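Local structure of ribokinase (Arabidopsis thaliana, 6ILS) at residues 188-193 against 227-232; 221-226 against 231-236. The protein catalyses the ATP- and magnesium-dependent phosphorylation of D-ribose at O-5, giving D-ribose 5-phosphate for nucleotide and amino-acid synthesis or the pentose phosphate pathway. One frame throughout, in Å; residues are numbered along the deposited sequence.

Contact 1 (188-193 against 227-232); sequences PNETEL and GSKGSA. With ATP (adenosine-5'-triphosphate), chain E.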
# COMPACT_ATOMS: atom_id res chain seq x y z
N PRO B 188 -28.32 4.71 -5.70
CA PRO B 188 -27.36 5.72 -6.14
C PRO B 188 -27.33 6.92 -5.22
O PRO B 188 -28.32 7.19 -4.55
CB PRO B 188 -27.92 6.15 -7.50
CG PRO B 188 -29.40 6.12 -7.25
CD PRO B 188 -29.65 4.95 -6.29
N ASN B 189 -26.22 7.65 -5.23
CA ASN B 189 -26.25 9.00 -4.70
C ASN B 189 -26.71 9.95 -5.80
O ASN B 189 -27.10 9.50 -6.89
CB ASN B 189 -24.88 9.43 -4.12
CG ASN B 189 -23.77 9.47 -5.16
OD1 ASN B 189 -24.01 9.53 -6.36
ND2 ASN B 189 -22.54 9.44 -4.67
N GLU B 190 -26.69 11.25 -5.51
CA GLU B 190 -27.14 12.27 -6.46
C GLU B 190 -26.35 12.25 -7.76
O GLU B 190 -26.91 12.30 -8.85
CB GLU B 190 -27.03 13.66 -5.83
CG GLU B 190 -27.94 13.86 -4.64
CD GLU B 190 -27.80 15.23 -4.01
OE1 GLU B 190 -28.25 16.23 -4.62
OE2 GLU B 190 -27.24 15.31 -2.89
N THR B 191 -25.03 12.18 -7.63
CA THR B 191 -24.16 12.21 -8.80
C THR B 191 -24.28 10.94 -9.64
O THR B 191 -24.33 10.99 -10.87
CB THR B 191 -22.72 12.43 -8.38
OG1 THR B 191 -22.65 13.63 -7.60
CG2 THR B 191 -21.80 12.55 -9.59
N GLU B 192 -24.37 9.79 -8.98
CA GLU B 192 -24.54 8.52 -9.68
C GLU B 192 -25.89 8.45 -10.37
O GLU B 192 -26.00 7.90 -11.46
CB GLU B 192 -24.39 7.35 -8.70
CG GLU B 192 -22.97 7.24 -8.18
CD GLU B 192 -22.83 6.46 -6.89
OE1 GLU B 192 -23.86 6.02 -6.32
OE2 GLU B 192 -21.68 6.28 -6.46
N LEU B 193 -26.91 9.02 -9.74
CA LEU B 193 -28.24 9.01 -10.33
C LEU B 193 -28.28 9.89 -11.58
O LEU B 193 -28.91 9.53 -12.56
CB LEU B 193 -29.28 9.50 -9.32
CG LEU B 193 -30.73 9.63 -9.80
CD1 LEU B 193 -31.33 8.29 -10.20
CD2 LEU B 193 -31.56 10.30 -8.69
N GLY B 227 -26.57 12.83 0.66
CA GLY B 227 -25.53 13.48 1.44
C GLY B 227 -26.09 14.21 2.64
O GLY B 227 -26.86 13.64 3.40
N SER B 228 -25.75 15.48 2.79
CA SER B 228 -26.22 16.28 3.92
C SER B 228 -27.73 16.51 3.90
O SER B 228 -28.30 16.93 4.90
CB SER B 228 -25.49 17.63 3.94
OG SER B 228 -25.81 18.37 2.77
N LYS B 229 -28.37 16.22 2.77
CA LYS B 229 -29.83 16.34 2.65
C LYS B 229 -30.56 15.06 3.07
O LYS B 229 -31.79 15.01 3.04
CB LYS B 229 -30.23 16.70 1.23
CG LYS B 229 -29.58 17.96 0.70
CD LYS B 229 -29.08 17.77 -0.74
CE LYS B 229 -28.19 18.93 -1.17
NZ LYS B 229 -26.89 18.94 -0.44
N GLY B 230 -29.82 14.03 3.42
CA GLY B 230 -30.43 12.80 3.86
C GLY B 230 -30.60 11.74 2.78
O GLY B 230 -29.65 11.34 2.11
N SER B 231 -31.82 11.25 2.64
CA SER B 231 -32.08 10.15 1.75
C SER B 231 -33.55 10.12 1.37
O SER B 231 -34.37 10.81 1.96
CB SER B 231 -31.67 8.83 2.40
OG SER B 231 -32.49 8.55 3.52
N ALA B 232 -33.88 9.29 0.39
CA ALA B 232 -35.28 9.07 0.07
C ALA B 232 -35.45 7.72 -0.59
O ALA B 232 -34.55 7.25 -1.30
CB ALA B 232 -35.82 10.20 -0.83
PG ATP E . -22.25 7.94 -1.09
O1G ATP E . -22.85 6.75 -1.76
O2G ATP E . -21.09 7.53 -0.20
O3G ATP E . -21.71 8.91 -2.10
PB ATP E . -23.64 10.18 -0.10
O1B ATP E . -24.81 10.42 0.75
O2B ATP E . -23.90 10.81 -1.38
O3B ATP E . -23.44 8.61 -0.25
PA ATP E . -21.84 11.41 1.83
O1A ATP E . -22.13 12.90 1.81
O2A ATP E . -20.38 11.18 2.09
O3A ATP E . -22.23 10.77 0.43
O5' ATP E . -22.66 10.75 2.99
C5' ATP E . -22.66 9.34 3.16
C4' ATP E . -23.75 8.99 4.24
O4' ATP E . -23.46 9.77 5.54
C3' ATP E . -24.88 9.38 3.84
O3' ATP E . -25.91 8.45 4.24
C2' ATP E . -25.18 10.84 4.57
O2' ATP E . -26.62 11.03 4.59
C1' ATP E . -24.63 10.76 5.72
N9 ATP E . -24.00 12.05 6.07
C8 ATP E . -23.19 12.99 5.50
N7 ATP E . -22.98 13.97 6.42
C5 ATP E . -23.65 13.62 7.57
C6 ATP E . -23.78 14.26 8.80
N6 ATP E . -23.20 15.51 9.21
N1 ATP E . -24.51 13.70 9.76
C2 ATP E . -25.14 12.49 9.55
N3 ATP E . -25.02 11.85 8.35
C4 ATP E . -24.28 12.43 7.36
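E190 and K229 supply the direct side-chain touch between the two segments, and it is a light one. The glutamate chain runs extended beyond CG and meets the bent lysine at about a right angle, its OE2 lying 3.7 Å from K229 CD. The ammonium group is turned elsewhere: bends at chi2 and chi4 swing NZ toward S228, whose OG takes a weak hydrogen bond from it, and NZ stays 4.4 Å from E190 OE2, too far for a salt bridge though the opposite charges probably still attract.

Hydrogen bonds to ATP make the firmer connection. N189 ND2 donates to O3G of the gamma-phosphate at 2.8 Å; from the second segment, G227 N donates to O1B of the beta-phosphate in a clearly bent bond (131°), and G227 O accepts from the ribose hydroxyl O2' at 2.9 Å. The nucleotide of this PfkB-family kinase is held by both the start of helix 190-197 and the G227 backbone. G227 has positive phi, and a CB there would crowd O1A of the alpha-phosphate.

N189 is also the N-cap of helix 190-197. Its chi1 of 62° turns the amide toward the first turn, where OD1 accepts from E192 N at 2.7 Å, nearly in line with the C=O bond. E192 OE1 in turn accepts from N189 N, from above the carboxylate plane, completing a capping box; the bond to OD1 probably helps hold the amide with ND2 turned to the phosphate. An alanine at this position is likely to leave E192 N without its side-chain acceptor and O3G without this donor.

Contact 2 (221-226 against 231-236); sequences QVLVKL and SALFIQ. With ATP (adenosine-5'-triphosphate), chain E.
L223 and L233 meet through their CD1 methyls, 4.1 Å apart, on the face of the sheet that also carries Q221, K225, S231 and I235. Both leucines have CG anti to the backbone N (chi1 177° and 179°), which brings their ends closer together than their CB atoms' directions suggest; helices 257-270 and 275-289 cover this face. Across the sheet, V224 CG2 approaches the F234 ring obliquely, 3.9 Å from CE1, while V222 O lies at the ring edge, near its plane. Here helix 204-216 packs on F234. Just past its strand, L226 lays CD1 against the S231 backbone, 3.9 Å from S231 C.

These residues belong to a beta hairpin in the large, mostly parallel sheet of the ribokinase fold: strands 221-225 and 231-235 run antiparallel, their directions 169° apart, and their axes come within 4.7 Å. V222 with F234 and V224 with A232 form the hydrogen-bonded pairs. Both V222–F234 bonds, V222 N to F234 O and F234 N to V222 O, measure 2.8 Å and are close to straight; at the other pair the N-H groups of V224 and A232 point less directly at their acceptors.

At the outer end Q221 lies side by side with I235, its CD 4.0 Å from I235 CG1. At the nucleotide end K225 runs beside the triphosphate, with CE 3.5 Å from ATP O1G. Its NZ makes a salt bridge to D167 and hydrogen bonds to S187 O and T262 OG1, partners that probably hold the chain in position next to the phosphates.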
# COMPACT_ATOMS: atom_id res chain seq x y z
N GLN B 221 -37.71 0.00 -7.17
CA GLN B 221 -37.37 0.72 -5.93
C GLN B 221 -36.02 1.36 -6.04
O GLN B 221 -35.05 0.74 -6.49
CB GLN B 221 -37.40 -0.23 -4.73
CG GLN B 221 -38.68 -0.97 -4.56
CD GLN B 221 -38.78 -1.62 -3.19
OE1 GLN B 221 -38.03 -1.28 -2.28
NE2 GLN B 221 -39.74 -2.52 -3.04
N VAL B 222 -35.95 2.64 -5.68
CA VAL B 222 -34.71 3.37 -5.73
C VAL B 222 -34.49 4.04 -4.37
O VAL B 222 -35.34 4.77 -3.88
CB VAL B 222 -34.70 4.42 -6.86
CG1 VAL B 222 -33.35 5.11 -6.95
CG2 VAL B 222 -35.08 3.75 -8.22
N LEU B 223 -33.35 3.73 -3.77
CA LEU B 223 -32.92 4.28 -2.47
C LEU B 223 -31.87 5.35 -2.74
O LEU B 223 -30.70 5.05 -2.95
CB LEU B 223 -32.35 3.14 -1.59
CG LEU B 223 -31.78 3.53 -0.22
CD1 LEU B 223 -32.92 4.06 0.64
CD2 LEU B 223 -31.12 2.31 0.44
N VAL B 224 -32.28 6.61 -2.81
CA VAL B 224 -31.35 7.66 -3.17
C VAL B 224 -30.66 8.29 -1.96
O VAL B 224 -31.33 8.75 -1.03
CB VAL B 224 -32.05 8.78 -3.98
CG1 VAL B 224 -31.02 9.74 -4.52
CG2 VAL B 224 -32.87 8.18 -5.11
N LYS B 225 -29.33 8.29 -1.98
CA LYS B 225 -28.54 8.92 -0.93
C LYS B 225 -28.26 10.37 -1.29
O LYS B 225 -27.76 10.66 -2.38
CB LYS B 225 -27.23 8.13 -0.71
CG LYS B 225 -27.49 6.70 -0.23
CD LYS B 225 -26.29 5.73 -0.40
CE LYS B 225 -26.08 5.39 -1.87
NZ LYS B 225 -25.60 3.97 -2.08
N LEU B 226 -28.60 11.29 -0.39
CA LEU B 226 -28.57 12.71 -0.71
C LEU B 226 -27.59 13.50 0.15
O LEU B 226 -27.76 14.71 0.34
CB LEU B 226 -29.98 13.29 -0.58
CG LEU B 226 -31.05 12.60 -1.41
CD1 LEU B 226 -32.43 13.04 -1.00
CD2 LEU B 226 -30.80 12.87 -2.87
N SER B 231 -31.82 11.25 2.64
CA SER B 231 -32.08 10.15 1.75
C SER B 231 -33.55 10.12 1.37
O SER B 231 -34.37 10.81 1.96
CB SER B 231 -31.67 8.83 2.40
OG SER B 231 -32.49 8.55 3.52
N ALA B 232 -33.88 9.29 0.39
CA ALA B 232 -35.28 9.07 0.07
C ALA B 232 -35.45 7.72 -0.59
O ALA B 232 -34.55 7.25 -1.30
CB ALA B 232 -35.82 10.20 -0.83
N LEU B 233 -36.57 7.07 -0.32
CA LEU B 233 -36.91 5.79 -0.89
C LEU B 233 -38.10 5.95 -1.82
O LEU B 233 -39.20 6.30 -1.37
CB LEU B 233 -37.23 4.76 0.19
CG LEU B 233 -37.61 3.36 -0.32
CD1 LEU B 233 -36.44 2.68 -1.04
CD2 LEU B 233 -38.11 2.49 0.82
N PHE B 234 -37.86 5.73 -3.11
CA PHE B 234 -38.92 5.76 -4.11
C PHE B 234 -39.34 4.35 -4.45
O PHE B 234 -38.50 3.51 -4.79
CB PHE B 234 -38.48 6.46 -5.39
CG PHE B 234 -38.08 7.90 -5.21
CD1 PHE B 234 -36.82 8.23 -4.71
CD2 PHE B 234 -38.94 8.92 -5.57
CE1 PHE B 234 -36.45 9.55 -4.56
CE2 PHE B 234 -38.57 10.24 -5.42
CZ PHE B 234 -37.33 10.56 -4.92
N ILE B 235 -40.63 4.08 -4.36
CA ILE B 235 -41.19 2.79 -4.78
C ILE B 235 -42.23 3.07 -5.86
O ILE B 235 -43.10 3.91 -5.67
CB ILE B 235 -41.81 2.05 -3.61
CG1 ILE B 235 -40.76 1.82 -2.51
CG2 ILE B 235 -42.42 0.73 -4.07
CD1 ILE B 235 -41.32 1.17 -1.28
N GLN B 236 -42.13 2.39 -6.99
CA GLN B 236 -43.05 2.66 -8.09
C GLN B 236 -44.51 2.48 -7.69
O GLN B 236 -44.88 1.46 -7.11
CB GLN B 236 -42.73 1.78 -9.29
CG GLN B 236 -43.46 2.21 -10.54
CD GLN B 236 -42.89 1.57 -11.77
OE1 GLN B 236 -42.35 0.47 -11.71
NE2 GLN B 236 -42.98 2.27 -12.90
PG ATP E . -22.25 7.94 -1.09
O1G ATP E . -22.85 6.75 -1.76
O2G ATP E . -21.09 7.53 -0.20
O3G ATP E . -21.71 8.91 -2.10
PB ATP E . -23.64 10.18 -0.10
O1B ATP E . -24.81 10.42 0.75
O2B ATP E . -23.90 10.81 -1.38
O3B ATP E . -23.44 8.61 -0.25
PA ATP E . -21.84 11.41 1.83
O1A ATP E . -22.13 12.90 1.81
O2A ATP E . -20.38 11.18 2.09
O3A ATP E . -22.23 10.77 0.43
O5' ATP E . -22.66 10.75 2.99
C5' ATP E . -22.66 9.34 3.16
C4' ATP E . -23.75 8.99 4.24
O4' ATP E . -23.46 9.77 5.54
C3' ATP E . -24.88 9.38 3.84
O3' ATP E . -25.91 8.45 4.24
C2' ATP E . -25.18 10.84 4.57
O2' ATP E . -26.62 11.03 4.59
C1' ATP E . -24.63 10.76 5.72
N9 ATP E . -24.00 12.05 6.07
C8 ATP E . -23.19 12.99 5.50
N7 ATP E . -22.98 13.97 6.42
C5 ATP E . -23.65 13.62 7.57
C6 ATP E . -23.78 14.26 8.80
N6 ATP E . -23.20 15.51 9.21
N1 ATP E . -24.51 13.70 9.76
C2 ATP E . -25.14 12.49 9.55
N3 ATP E . -25.02 11.85 8.35
C4 ATP E . -24.28 12.43 7.36

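How the contacts relate
Read from the N terminus, the chain leaves strand 185-187, passes through 188-193 into helix 190-197, runs through helix 204-216 and enters the sheet at 221-226. It then turns through 227-230 and runs back along 231-236. Contact 1 closes the long excursion, spanning 33 residues that include helix 204-216 and strand 221-225. Contact 2 closes the short hairpin, with four residues between its segments. The two spans cross: strand 221-225 lies within the span of contact 1, and S231 and A232 belong to a segment of each, though they take part only in contact 2. A probable hydrogen bond, K225 N to P188 O, joins them directly; both contacts border the ATP site.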